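Long-range contacts in acetyl-CoA acetyltransferase (Bacillus anthracis, PDB 3SS6), which probably catalyses the reversible condensation of two acetyl-CoA molecules to acetoacetyl-CoA and CoA, as thiolases do: residues 12-17 with 360-365; 254-259 with 352-357; 312-317 with 368-373. One frame throughout, in Å; residues are numbered along the deposited sequence.

Contact 1: 12-17 with 360-365; sequences AVRSPI and TVSLIH
With its first torsion at -73°, the CG of His365 lies opposite its own carbonyl carbon, and the imidazole swings toward the strand at Ala12. There NE2 gives its hydrogen to Ala12 O over 2.7 Å, at an N-H...O angle of 161°. The carbonyl oxygen sits at the edge of the ring, close to its plane, and the bond ties a helix side chain to the backbone of a central strand. In Val361 a chi1 of 168° spreads the two methyls along that strand: CG1 rests 3.7 Å from Ala12 O, and CG2 lies 3.6 Å from Val13 O. The CB of Ala12 touches Val361 CG2 and Ile364 CD1 at 4.1 Å each, from directions roughly at right angles. Further along, the extended Arg14 runs beside the helix; water 1 takes a weak bond from Arg14 NH2 but sits improbably close to Ser362 OG, so that link is doubtful. The guanidinium has its main partner in Asp218, while Arg358 and Gln200 bind Ser362 OG. Strand 7-19 and helix 352-370 thus pair an N-terminal sheet strand with a C-terminal helix, the alpha-on-beta packing of the layered thiolase fold.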
ATOM      1  N   ALA A  12      30.764  27.604   3.510  1.00 13.97           N
ATOM      2  CA  ALA A  12      29.422  27.451   4.052  1.00 14.74           C
ATOM      3  C   ALA A  12      28.439  27.747   2.934  1.00 14.86           C
ATOM      4  O   ALA A  12      28.302  28.895   2.510  1.00 14.63           O
ATOM      5  CB  ALA A  12      29.215  28.410   5.217  1.00 13.98           C
ATOM      6  N   VAL A  13      27.778  26.707   2.438  1.00 13.98           N
ATOM      7  CA  VAL A  13      26.903  26.853   1.278  1.00 10.93           C
ATOM      8  C   VAL A  13      25.604  26.084   1.468  1.00 12.45           C
ATOM      9  O   VAL A  13      25.514  25.214   2.332  1.00 13.37           O
ATOM     10  CB  VAL A  13      27.586  26.379  -0.017  1.00 11.24           C
ATOM     11  CG1 VAL A  13      28.710  27.340  -0.404  1.00 14.32           C
ATOM     12  CG2 VAL A  13      28.102  24.947   0.128  1.00 14.25           C
ATOM     13  N   ARG A  14      24.596  26.400   0.658  1.00 13.09           N
ATOM     14  CA  ARG A  14      23.317  25.705   0.780  1.00 10.90           C
ATOM     15  C   ARG A  14      22.598  25.677  -0.548  1.00 13.01           C
ATOM     16  O   ARG A  14      22.867  26.488  -1.414  1.00 13.78           O
ATOM     17  CB  ARG A  14      22.432  26.419   1.803  1.00 11.10           C
ATOM     18  CG  ARG A  14      22.058  27.871   1.402  1.00 12.03           C
ATOM     19  CD  ARG A  14      21.075  28.451   2.430  1.00 13.37           C
ATOM     20  NE  ARG A  14      20.556  29.802   2.159  1.00 14.22           N
ATOM     21  CZ  ARG A  14      19.469  30.064   1.429  1.00 12.87           C
ATOM     22  NH1 ARG A  14      18.799  29.083   0.814  1.00 12.86           N
ATOM     23  NH2 ARG A  14      19.047  31.320   1.303  1.00 15.17           N
ATOM     24  N   SER A  15      21.676  24.735  -0.714  1.00 12.23           N
ATOM     25  CA  SER A  15      20.768  24.814  -1.857  1.00 11.31           C
ATOM     26  C   SER A  15      19.799  25.958  -1.587  1.00 11.30           C
ATOM     27  O   SER A  15      19.673  26.409  -0.442  1.00 12.07           O
ATOM     28  CB  SER A  15      19.983  23.502  -1.994  1.00 12.61           C
ATOM     29  OG  SER A  15      19.049  23.354  -0.927  1.00 13.50           O
ATOM     30  N   PRO A  16      19.088  26.423  -2.626  1.00 12.67           N
ATOM     31  CA  PRO A  16      17.912  27.229  -2.295  1.00 13.04           C
ATOM     32  C   PRO A  16      16.913  26.299  -1.606  1.00 12.50           C
ATOM     33  O   PRO A  16      17.026  25.071  -1.723  1.00 12.16           O
ATOM     34  CB  PRO A  16      17.364  27.668  -3.675  1.00 13.61           C
ATOM     35  CG  PRO A  16      18.375  27.197  -4.702  1.00 12.57           C
ATOM     36  CD  PRO A  16      19.119  26.049  -4.047  1.00 13.04           C
ATOM     37  N   ILE A  17      15.947  26.879  -0.900  1.00 12.76           N
ATOM     38  CA  ILE A  17      14.953  26.070  -0.187  1.00 11.45           C
ATOM     39  C   ILE A  17      13.690  25.960  -1.034  1.00 13.17           C
ATOM     40  O   ILE A  17      13.072  26.972  -1.383  1.00 14.47           O
ATOM     41  CB  ILE A  17      14.642  26.664   1.198  1.00 12.89           C
ATOM     42  CG1 ILE A  17      15.915  26.683   2.057  1.00 12.14           C
ATOM     43  CG2 ILE A  17      13.539  25.854   1.887  1.00 12.58           C
ATOM     44  CD1 ILE A  17      15.810  27.545   3.304  1.00 15.03           C
ATOM     45  N   THR A 360      23.036  28.296  10.170  1.00 12.91           N
ATOM     46  CA  THR A 360      24.449  28.555  10.467  1.00 11.57           C
ATOM     47  C   THR A 360      25.142  29.136   9.228  1.00 13.57           C
ATOM     48  O   THR A 360      25.893  30.110   9.319  1.00 13.92           O
ATOM     49  CB  THR A 360      25.165  27.288  10.978  1.00 12.82           C
ATOM     50  OG1 THR A 360      24.476  26.794  12.143  1.00 13.15           O
ATOM     51  CG2 THR A 360      26.620  27.594  11.347  1.00 13.67           C
ATOM     52  N   VAL A 361      24.882  28.538   8.073  1.00 12.39           N
ATOM     53  CA  VAL A 361      25.367  29.096   6.802  1.00 13.23           C
ATOM     54  C   VAL A 361      24.952  30.561   6.668  1.00 13.99           C
ATOM     55  O   VAL A 361      25.776  31.437   6.376  1.00 14.47           O
ATOM     56  CB  VAL A 361      24.822  28.297   5.596  1.00 13.18           C
ATOM     57  CG1 VAL A 361      25.068  29.045   4.274  1.00 13.88           C
ATOM     58  CG2 VAL A 361      25.432  26.917   5.541  1.00 14.05           C
ATOM     59  N   SER A 362      23.667  30.831   6.866  1.00 12.68           N
ATOM     60  CA  SER A 362      23.153  32.190   6.710  1.00 13.11           C
ATOM     61  C   SER A 362      23.767  33.181   7.702  1.00 14.12           C
ATOM     62  O   SER A 362      24.122  34.320   7.345  1.00 15.33           O
ATOM     63  CB  SER A 362      21.631  32.173   6.821  1.00 17.30           C
ATOM     64  OG  SER A 362      21.087  31.345   5.794  1.00 17.80           O
ATOM     65  N   LEU A 363      23.895  32.749   8.950  1.00 12.58           N
ATOM     66  CA  LEU A 363      24.511  33.577   9.973  1.00 12.87           C
ATOM     67  C   LEU A 363      25.939  33.958   9.607  1.00 15.52           C
ATOM     68  O   LEU A 363      26.333  35.117   9.724  1.00 15.06           O
ATOM     69  CB  LEU A 363      24.504  32.842  11.312  1.00 12.44           C
ATOM     70  CG  LEU A 363      25.121  33.566  12.507  1.00 14.06           C
ATOM     71  CD1 LEU A 363      24.409  34.885  12.806  1.00 16.64           C
ATOM     72  CD2 LEU A 363      25.026  32.620  13.709  1.00 14.08           C
ATOM     73  N   ILE A 364      26.722  32.977   9.171  1.00 14.10           N
ATOM     74  CA  ILE A 364      28.121  33.237   8.845  1.00 14.66           C
ATOM     75  C   ILE A 364      28.251  34.315   7.781  1.00 16.83           C
ATOM     76  O   ILE A 364      29.034  35.258   7.921  1.00 15.13           O
ATOM     77  CB  ILE A 364      28.829  31.961   8.372  1.00 13.34           C
ATOM     78  CG1 ILE A 364      29.021  31.000   9.546  1.00 14.15           C
ATOM     79  CG2 ILE A 364      30.169  32.308   7.742  1.00 16.66           C
ATOM     80  CD1 ILE A 364      29.352  29.572   9.131  1.00 17.12           C
ATOM     81  N   HIS A 365      27.451  34.195   6.728  1.00 16.87           N
ATOM     82  CA  HIS A 365      27.526  35.139   5.629  1.00 14.09           C
ATOM     83  C   HIS A 365      27.018  36.524   5.999  1.00 15.14           C
ATOM     84  O   HIS A 365      27.560  37.520   5.522  1.00 16.31           O
ATOM     85  CB  HIS A 365      26.802  34.582   4.399  1.00 16.25           C
ATOM     86  CG  HIS A 365      27.553  33.472   3.734  1.00 18.20           C
ATOM     87  ND1 HIS A 365      28.582  33.702   2.847  1.00 26.48           N
ATOM     88  CD2 HIS A 365      27.454  32.127   3.855  1.00 15.28           C
ATOM     89  CE1 HIS A 365      29.074  32.545   2.438  1.00 25.66           C
ATOM     90  NE2 HIS A 365      28.408  31.574   3.037  1.00 16.94           N
TER
HETATM   91  O   HOH W   1      19.984  32.524   4.000  1.00 26.14           O

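Contact 2: 254-259 with 352-357; sequences GSAVLV and IGCTGA
In the layered alpha/beta architecture of the thiolase fold, the opening turns of helix 352-370 lie against strand 252-262 of the central mixed sheet, and small residues let the two come close. The axes of segments 254-259 and 352-357 approach to 7.0 Å and run at 33° to each other. No hydrogen bond crosses between them, and the contact is made by van der Waals packing. Ala256 is the strand residue at its middle: its CB meets Ala357 CB at 4.0 Å, methyl against methyl, one helical turn beyond Cys354. Ala357 CB also lies 3.8 Å from Ala256 O, touching backbone as well as side chain. Further along the strand, Leu258 brings CD1 to 4.3 Å from Ala357 O. The reverse side of the strand is covered by helix 29-43, where Ser255 OG bonds to Leu32 O and Val257 packs on Val36. The sheet is therefore covered by helices on both faces here. At Cys354, a chi1 of 173° carries the sulfur away from the backbone N and over the strand backbone, leaving SG 3.5 Å from Ser255 C and CB 3.3 Å from Gly254 O.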
ATOM      1  N   GLY A 254      15.670  21.053   1.228  1.00 10.58           N
ATOM      2  CA  GLY A 254      16.915  21.808   1.125  1.00 10.65           C
ATOM      3  C   GLY A 254      18.105  21.065   1.681  1.00 13.66           C
ATOM      4  O   GLY A 254      17.941  20.137   2.447  1.00 13.44           O
ATOM      5  N   SER A 255      19.306  21.476   1.290  1.00 11.08           N
ATOM      6  CA  SER A 255      20.516  20.958   1.927  1.00 10.35           C
ATOM      7  C   SER A 255      21.449  22.112   2.256  1.00 12.96           C
ATOM      8  O   SER A 255      21.323  23.214   1.696  1.00 14.65           O
ATOM      9  CB  SER A 255      21.225  19.953   1.010  1.00 12.67           C
ATOM     10  OG  SER A 255      21.607  20.572  -0.216  1.00 14.75           O
ATOM     11  N   ALA A 256      22.368  21.876   3.189  1.00 11.11           N
ATOM     12  CA  ALA A 256      23.322  22.911   3.585  1.00 11.18           C
ATOM     13  C   ALA A 256      24.555  22.248   4.178  1.00 13.40           C
ATOM     14  O   ALA A 256      24.438  21.295   4.948  1.00 13.51           O
ATOM     15  CB  ALA A 256      22.684  23.864   4.598  1.00 13.13           C
ATOM     16  N   VAL A 257      25.736  22.754   3.826  1.00 11.80           N
ATOM     17  CA  VAL A 257      26.981  22.046   4.110  1.00 14.04           C
ATOM     18  C   VAL A 257      28.064  23.053   4.495  1.00 15.75           C
ATOM     19  O   VAL A 257      28.166  24.112   3.879  1.00 17.88           O
ATOM     20  CB  VAL A 257      27.444  21.283   2.830  1.00 17.85           C
ATOM     21  CG1 VAL A 257      28.780  20.647   3.025  1.00 18.18           C
ATOM     22  CG2 VAL A 257      26.412  20.200   2.443  1.00 21.12           C
ATOM     23  N   LEU A 258      28.847  22.727   5.521  1.00 13.65           N
ATOM     24  CA  LEU A 258      30.028  23.514   5.872  1.00 13.07           C
ATOM     25  C   LEU A 258      31.263  22.641   5.691  1.00 13.75           C
ATOM     26  O   LEU A 258      31.196  21.421   5.848  1.00 14.05           O
ATOM     27  CB  LEU A 258      29.976  23.958   7.336  1.00 15.69           C
ATOM     28  CG  LEU A 258      29.037  25.078   7.780  1.00 18.93           C
ATOM     29  CD1 LEU A 258      27.583  24.717   7.486  1.00 26.63           C
ATOM     30  CD2 LEU A 258      29.263  25.289   9.268  1.00 22.20           C
ATOM     31  N   VAL A 259      32.402  23.267   5.391  1.00 13.63           N
ATOM     32  CA  VAL A 259      33.676  22.564   5.478  1.00 13.87           C
ATOM     33  C   VAL A 259      34.357  23.058   6.748  1.00 14.12           C
ATOM     34  O   VAL A 259      34.523  24.271   6.943  1.00 15.12           O
ATOM     35  CB  VAL A 259      34.592  22.833   4.256  1.00 13.17           C
ATOM     36  CG1 VAL A 259      35.954  22.156   4.457  1.00 15.39           C
ATOM     37  CG2 VAL A 259      33.920  22.344   2.959  1.00 13.62           C
ATOM     38  N   ILE A 352      13.536  20.285   7.704  1.00 14.70           N
ATOM     39  CA  ILE A 352      13.941  20.055   9.071  1.00 12.71           C
ATOM     40  C   ILE A 352      15.347  19.524   9.320  1.00 11.66           C
ATOM     41  O   ILE A 352      16.057  20.088  10.136  1.00 15.15           O
ATOM     42  CB  ILE A 352      12.903  19.176   9.801  1.00 16.34           C
ATOM     43  CG1 ILE A 352      12.722  17.844   9.088  1.00 19.70           C
ATOM     44  CG2 ILE A 352      11.557  19.870   9.841  1.00 21.34           C
ATOM     45  CD1 ILE A 352      11.553  17.043   9.616  1.00 23.45           C
ATOM     46  N   GLY A 353      15.777  18.510   8.590  1.00 13.55           N
ATOM     47  CA  GLY A 353      17.110  17.966   8.784  1.00 14.37           C
ATOM     48  C   GLY A 353      18.186  18.983   8.463  1.00 14.39           C
ATOM     49  O   GLY A 353      19.247  19.023   9.068  1.00 15.35           O
ATOM     50  N   CYS A 354      17.907  19.744   7.421  1.00 11.94           N
ATOM     51  CA  CYS A 354      18.756  20.813   6.920  1.00 11.30           C
ATOM     52  C   CYS A 354      18.909  22.070   7.784  1.00 15.51           C
ATOM     53  O   CYS A 354      19.963  22.686   7.824  1.00 14.13           O
ATOM     54  CB  CYS A 354      18.275  21.212   5.518  1.00 11.27           C
ATOM     55  SG  CYS A 354      19.083  22.660   4.806  1.00 14.67           S
ATOM     56  N   THR A 355      17.823  22.464   8.437  1.00 11.02           N
ATOM     57  CA  THR A 355      17.695  23.806   9.002  1.00 11.20           C
ATOM     58  C   THR A 355      18.784  24.217   9.989  1.00 11.18           C
ATOM     59  O   THR A 355      19.229  25.372   9.986  1.00 11.98           O
ATOM     60  CB  THR A 355      16.309  23.998   9.624  1.00 11.84           C
ATOM     61  OG1 THR A 355      15.341  23.995   8.568  1.00 14.12           O
ATOM     62  CG2 THR A 355      16.231  25.328  10.377  1.00 13.99           C
ATOM     63  N   GLY A 356      19.197  23.292  10.851  1.00 12.36           N
ATOM     64  CA  GLY A 356      20.218  23.620  11.833  1.00 12.08           C
ATOM     65  C   GLY A 356      21.522  24.018  11.185  1.00 13.90           C
ATOM     66  O   GLY A 356      22.247  24.867  11.721  1.00 13.65           O
ATOM     67  N   ALA A 357      21.817  23.412  10.031  1.00 11.98           N
ATOM     68  CA  ALA A 357      22.981  23.804   9.231  1.00 12.43           C
ATOM     69  C   ALA A 357      22.689  25.046   8.387  1.00 14.04           C
ATOM     70  O   ALA A 357      23.542  25.919   8.247  1.00 13.05           O
ATOM     71  CB  ALA A 357      23.431  22.657   8.339  1.00 12.98           C
TER

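Contact 3: 312-317 with 368-373; sequences ADLLEI and KRRGLE
One hydrogen bond joins the segments: Glu373 N donates to Asp313 OD2 at 3.2 Å, with an N-H...O angle of 142°. The amide reaches the oxygen from above the carboxylate plane, 41° out of it, and Lys374 N bonds to the same OD2. Apolar contacts lie beside this polar link. Asp313 CB meets Leu372 CB at 3.8 Å, and the side chains of Leu314 and Leu372 cross at about a right angle, with Leu314 CG 4.1 Å from Leu372 CD1. The third kind is aliphatic packing by a charged residue: Arg370, extended from CG to NE, passes its CD 4.1 Å from Leu314 CD1, while Leu314 CD2 lies over one face of the guanidinium. The NE of Arg370 pairs with Glu366 in a salt bridge. Backbone shape sets up the approach, because helix 352-370 ends in a Schellman motif at Gly371, whose positive phi turns the chain toward strand 374-381, the parallel neighbour of strand 314-317. With two successive backbone amides on one carboxylate oxygen, Asp313 would hold the turn leaving the helix beside the start of the outermost strand within this chain, and those N-H groups probably favour its charged form.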
ATOM      1  N   ALA A 312      26.377  39.237  21.676  1.00 20.88           N
ATOM      2  CA  ALA A 312      26.087  38.673  20.361  1.00 21.57           C
ATOM      3  C   ALA A 312      25.714  39.795  19.397  1.00 22.87           C
ATOM      4  O   ALA A 312      24.893  40.658  19.723  1.00 26.77           O
ATOM      5  CB  ALA A 312      24.975  37.636  20.438  1.00 20.33           C
ATOM      6  N   ASP A 313      26.335  39.796  18.223  1.00 19.96           N
ATOM      7  CA  ASP A 313      26.040  40.802  17.208  1.00 20.25           C
ATOM      8  C   ASP A 313      24.816  40.441  16.370  1.00 20.15           C
ATOM      9  O   ASP A 313      24.021  41.317  16.008  1.00 22.46           O
ATOM     10  CB  ASP A 313      27.255  41.017  16.308  1.00 20.99           C
ATOM     11  CG  ASP A 313      28.426  41.622  17.054  1.00 25.04           C
ATOM     12  OD1 ASP A 313      28.230  42.666  17.719  1.00 25.44           O
ATOM     13  OD2 ASP A 313      29.538  41.055  16.983  1.00 22.96           O
ATOM     14  N   LEU A 314      24.682  39.154  16.053  1.00 18.40           N
ATOM     15  CA  LEU A 314      23.525  38.646  15.326  1.00 16.60           C
ATOM     16  C   LEU A 314      23.109  37.297  15.878  1.00 16.41           C
ATOM     17  O   LEU A 314      23.947  36.522  16.339  1.00 16.45           O
ATOM     18  CB  LEU A 314      23.849  38.463  13.846  1.00 15.39           C
ATOM     19  CG  LEU A 314      24.073  39.726  13.011  1.00 18.69           C
ATOM     20  CD1 LEU A 314      24.417  39.317  11.588  1.00 17.88           C
ATOM     21  CD2 LEU A 314      22.846  40.644  13.017  1.00 19.48           C
ATOM     22  N   LEU A 315      21.814  37.012  15.807  1.00 16.37           N
ATOM     23  CA  LEU A 315      21.307  35.697  16.166  1.00 12.54           C
ATOM     24  C   LEU A 315      20.412  35.155  15.057  1.00 14.48           C
ATOM     25  O   LEU A 315      19.667  35.904  14.410  1.00 14.91           O
ATOM     26  CB  LEU A 315      20.516  35.736  17.487  1.00 16.12           C
ATOM     27  CG  LEU A 315      21.207  36.189  18.780  1.00 16.15           C
ATOM     28  CD1 LEU A 315      21.156  37.704  18.916  1.00 20.71           C
ATOM     29  CD2 LEU A 315      20.553  35.531  20.000  1.00 18.91           C
ATOM     30  N   GLU A 316      20.484  33.844  14.866  1.00 14.58           N
ATOM     31  CA  GLU A 316      19.504  33.110  14.075  1.00 13.65           C
ATOM     32  C   GLU A 316      18.807  32.171  15.041  1.00 15.33           C
ATOM     33  O   GLU A 316      19.447  31.309  15.629  1.00 15.34           O
ATOM     34  CB  GLU A 316      20.184  32.275  12.990  1.00 14.23           C
ATOM     35  CG  GLU A 316      20.677  33.077  11.788  1.00 13.87           C
ATOM     36  CD  GLU A 316      19.554  33.459  10.846  1.00 18.36           C
ATOM     37  OE1 GLU A 316      18.701  32.595  10.557  1.00 17.67           O
ATOM     38  OE2 GLU A 316      19.522  34.625  10.398  1.00 21.59           O
ATOM     39  N   ILE A 317      17.512  32.383  15.236  1.00 15.04           N
ATOM     40  CA  ILE A 317      16.668  31.512  16.057  0.50 14.96           C
ATOM     41  C   ILE A 317      15.594  30.966  15.134  1.00 14.10           C
ATOM     42  O   ILE A 317      14.700  31.719  14.742  1.00 15.88           O
ATOM     43  CB  ILE A 317      15.940  32.304  17.172  0.50 15.58           C
ATOM     44  CG1 ILE A 317      16.924  33.133  18.006  0.50 16.91           C
ATOM     45  CG2 ILE A 317      15.129  31.354  18.058  0.50 17.07           C
ATOM     46  CD1 ILE A 317      17.932  32.301  18.764  0.50 15.33           C
ATOM     47  N   LYS A 368      29.542  38.386   8.143  1.00 18.18           N
ATOM     48  CA  LYS A 368      30.608  38.895   7.277  1.00 21.57           C
ATOM     49  C   LYS A 368      30.163  40.110   6.464  1.00 21.35           C
ATOM     50  O   LYS A 368      30.904  41.091   6.340  1.00 22.66           O
ATOM     51  CB  LYS A 368      31.140  37.788   6.367  1.00 22.89           C
ATOM     52  CG  LYS A 368      31.985  36.757   7.120  1.00 31.92           C
ATOM     53  CD  LYS A 368      32.692  35.801   6.169  1.00 40.23           C
ATOM     54  CE  LYS A 368      33.625  36.546   5.215  1.00 42.16           C
ATOM     55  NZ  LYS A 368      34.764  37.198   5.936  1.00 39.51           N
ATOM     56  N   ARG A 369      28.950  40.052   5.923  1.00 18.61           N
ATOM     57  CA  ARG A 369      28.411  41.164   5.144  1.00 17.67           C
ATOM     58  C   ARG A 369      28.333  42.448   5.971  1.00 21.05           C
ATOM     59  O   ARG A 369      28.655  43.539   5.476  1.00 21.17           O
ATOM     60  CB  ARG A 369      27.027  40.809   4.574  1.00 19.60           C
ATOM     61  CG  ARG A 369      26.521  41.820   3.541  1.00 22.75           C
ATOM     62  CD  ARG A 369      25.056  41.578   3.173  1.00 22.86           C
ATOM     63  NE  ARG A 369      24.153  41.953   4.256  1.00 20.11           N
ATOM     64  CZ  ARG A 369      23.803  43.206   4.552  1.00 20.85           C
ATOM     65  NH1 ARG A 369      24.280  44.229   3.849  1.00 23.83           N
ATOM     66  NH2 ARG A 369      22.969  43.437   5.558  1.00 24.20           N
ATOM     67  N   ARG A 370      27.916  42.320   7.228  1.00 19.74           N
ATOM     68  CA  ARG A 370      27.799  43.475   8.125  1.00 22.09           C
ATOM     69  C   ARG A 370      29.116  43.855   8.811  1.00 21.04           C
ATOM     70  O   ARG A 370      29.196  44.888   9.490  1.00 24.25           O
ATOM     71  CB  ARG A 370      26.732  43.226   9.192  1.00 21.35           C
ATOM     72  CG  ARG A 370      25.322  43.105   8.650  1.00 21.36           C
ATOM     73  CD  ARG A 370      24.307  42.965   9.774  1.00 24.27           C
ATOM     74  NE  ARG A 370      22.947  42.893   9.253  1.00 23.60           N
ATOM     75  CZ  ARG A 370      21.911  43.544   9.769  1.00 27.02           C
ATOM     76  NH1 ARG A 370      22.082  44.325  10.831  1.00 30.74           N
ATOM     77  NH2 ARG A 370      20.710  43.418   9.217  1.00 25.91           N
ATOM     78  N   GLY A 371      30.146  43.033   8.643  1.00 22.63           N
ATOM     79  CA  GLY A 371      31.427  43.282   9.290  1.00 23.65           C
ATOM     80  C   GLY A 371      31.374  43.099  10.802  1.00 22.21           C
ATOM     81  O   GLY A 371      32.094  43.771  11.552  1.00 24.73           O
ATOM     82  N   LEU A 372      30.517  42.185  11.250  1.00 20.52           N
ATOM     83  CA  LEU A 372      30.345  41.911  12.673  1.00 22.20           C
ATOM     84  C   LEU A 372      30.983  40.570  13.048  1.00 22.26           C
ATOM     85  O   LEU A 372      31.285  39.759  12.177  1.00 23.51           O
ATOM     86  CB  LEU A 372      28.855  41.890  13.021  1.00 22.72           C
ATOM     87  CG  LEU A 372      28.111  43.199  12.719  1.00 24.40           C
ATOM     88  CD1 LEU A 372      26.601  42.988  12.817  1.00 26.13           C
ATOM     89  CD2 LEU A 372      28.575  44.300  13.655  1.00 28.66           C
ATOM     90  N   GLU A 373      31.175  40.340  14.347  1.00 23.26           N
ATOM     91  CA  GLU A 373      31.931  39.171  14.814  1.00 19.49           C
ATOM     92  C   GLU A 373      31.105  38.039  15.416  1.00 18.37           C
ATOM     93  O   GLU A 373      31.185  36.893  14.964  1.00 18.82           O
ATOM     94  CB  GLU A 373      32.985  39.602  15.840  1.00 20.54           C
ATOM     95  CG  GLU A 373      33.837  38.455  16.351  1.00 21.22           C
ATOM     96  CD  GLU A 373      34.908  38.897  17.335  1.00 28.85           C
ATOM     97  OE1 GLU A 373      34.601  39.671  18.270  1.00 30.93           O
ATOM     98  OE2 GLU A 373      36.064  38.472  17.166  1.00 29.80           O
TER

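Helix 352-370 is common to all three contacts, and each reaches the same mixed sheet at a different place, a worked example of one helix packing across several strands. Contacts 1 and 2 have centres 8 Å apart and join through neighbouring strands: Ser15 N lies 2.9 Å from Ser255 O, and Val13 O 2.9 Å from Val257 N, both probable hydrogen bonds. Contact 3 sits about 13 Å from contact 1, centre to centre, on the outermost strand within this chain; Leu363 CD1 meets Leu314 CB at 3.8 Å. Contacts 2 and 3, with centres about 19 Å apart, do not touch. A bound potassium ion lies about 4 Å from the His365 side chain of contact 1.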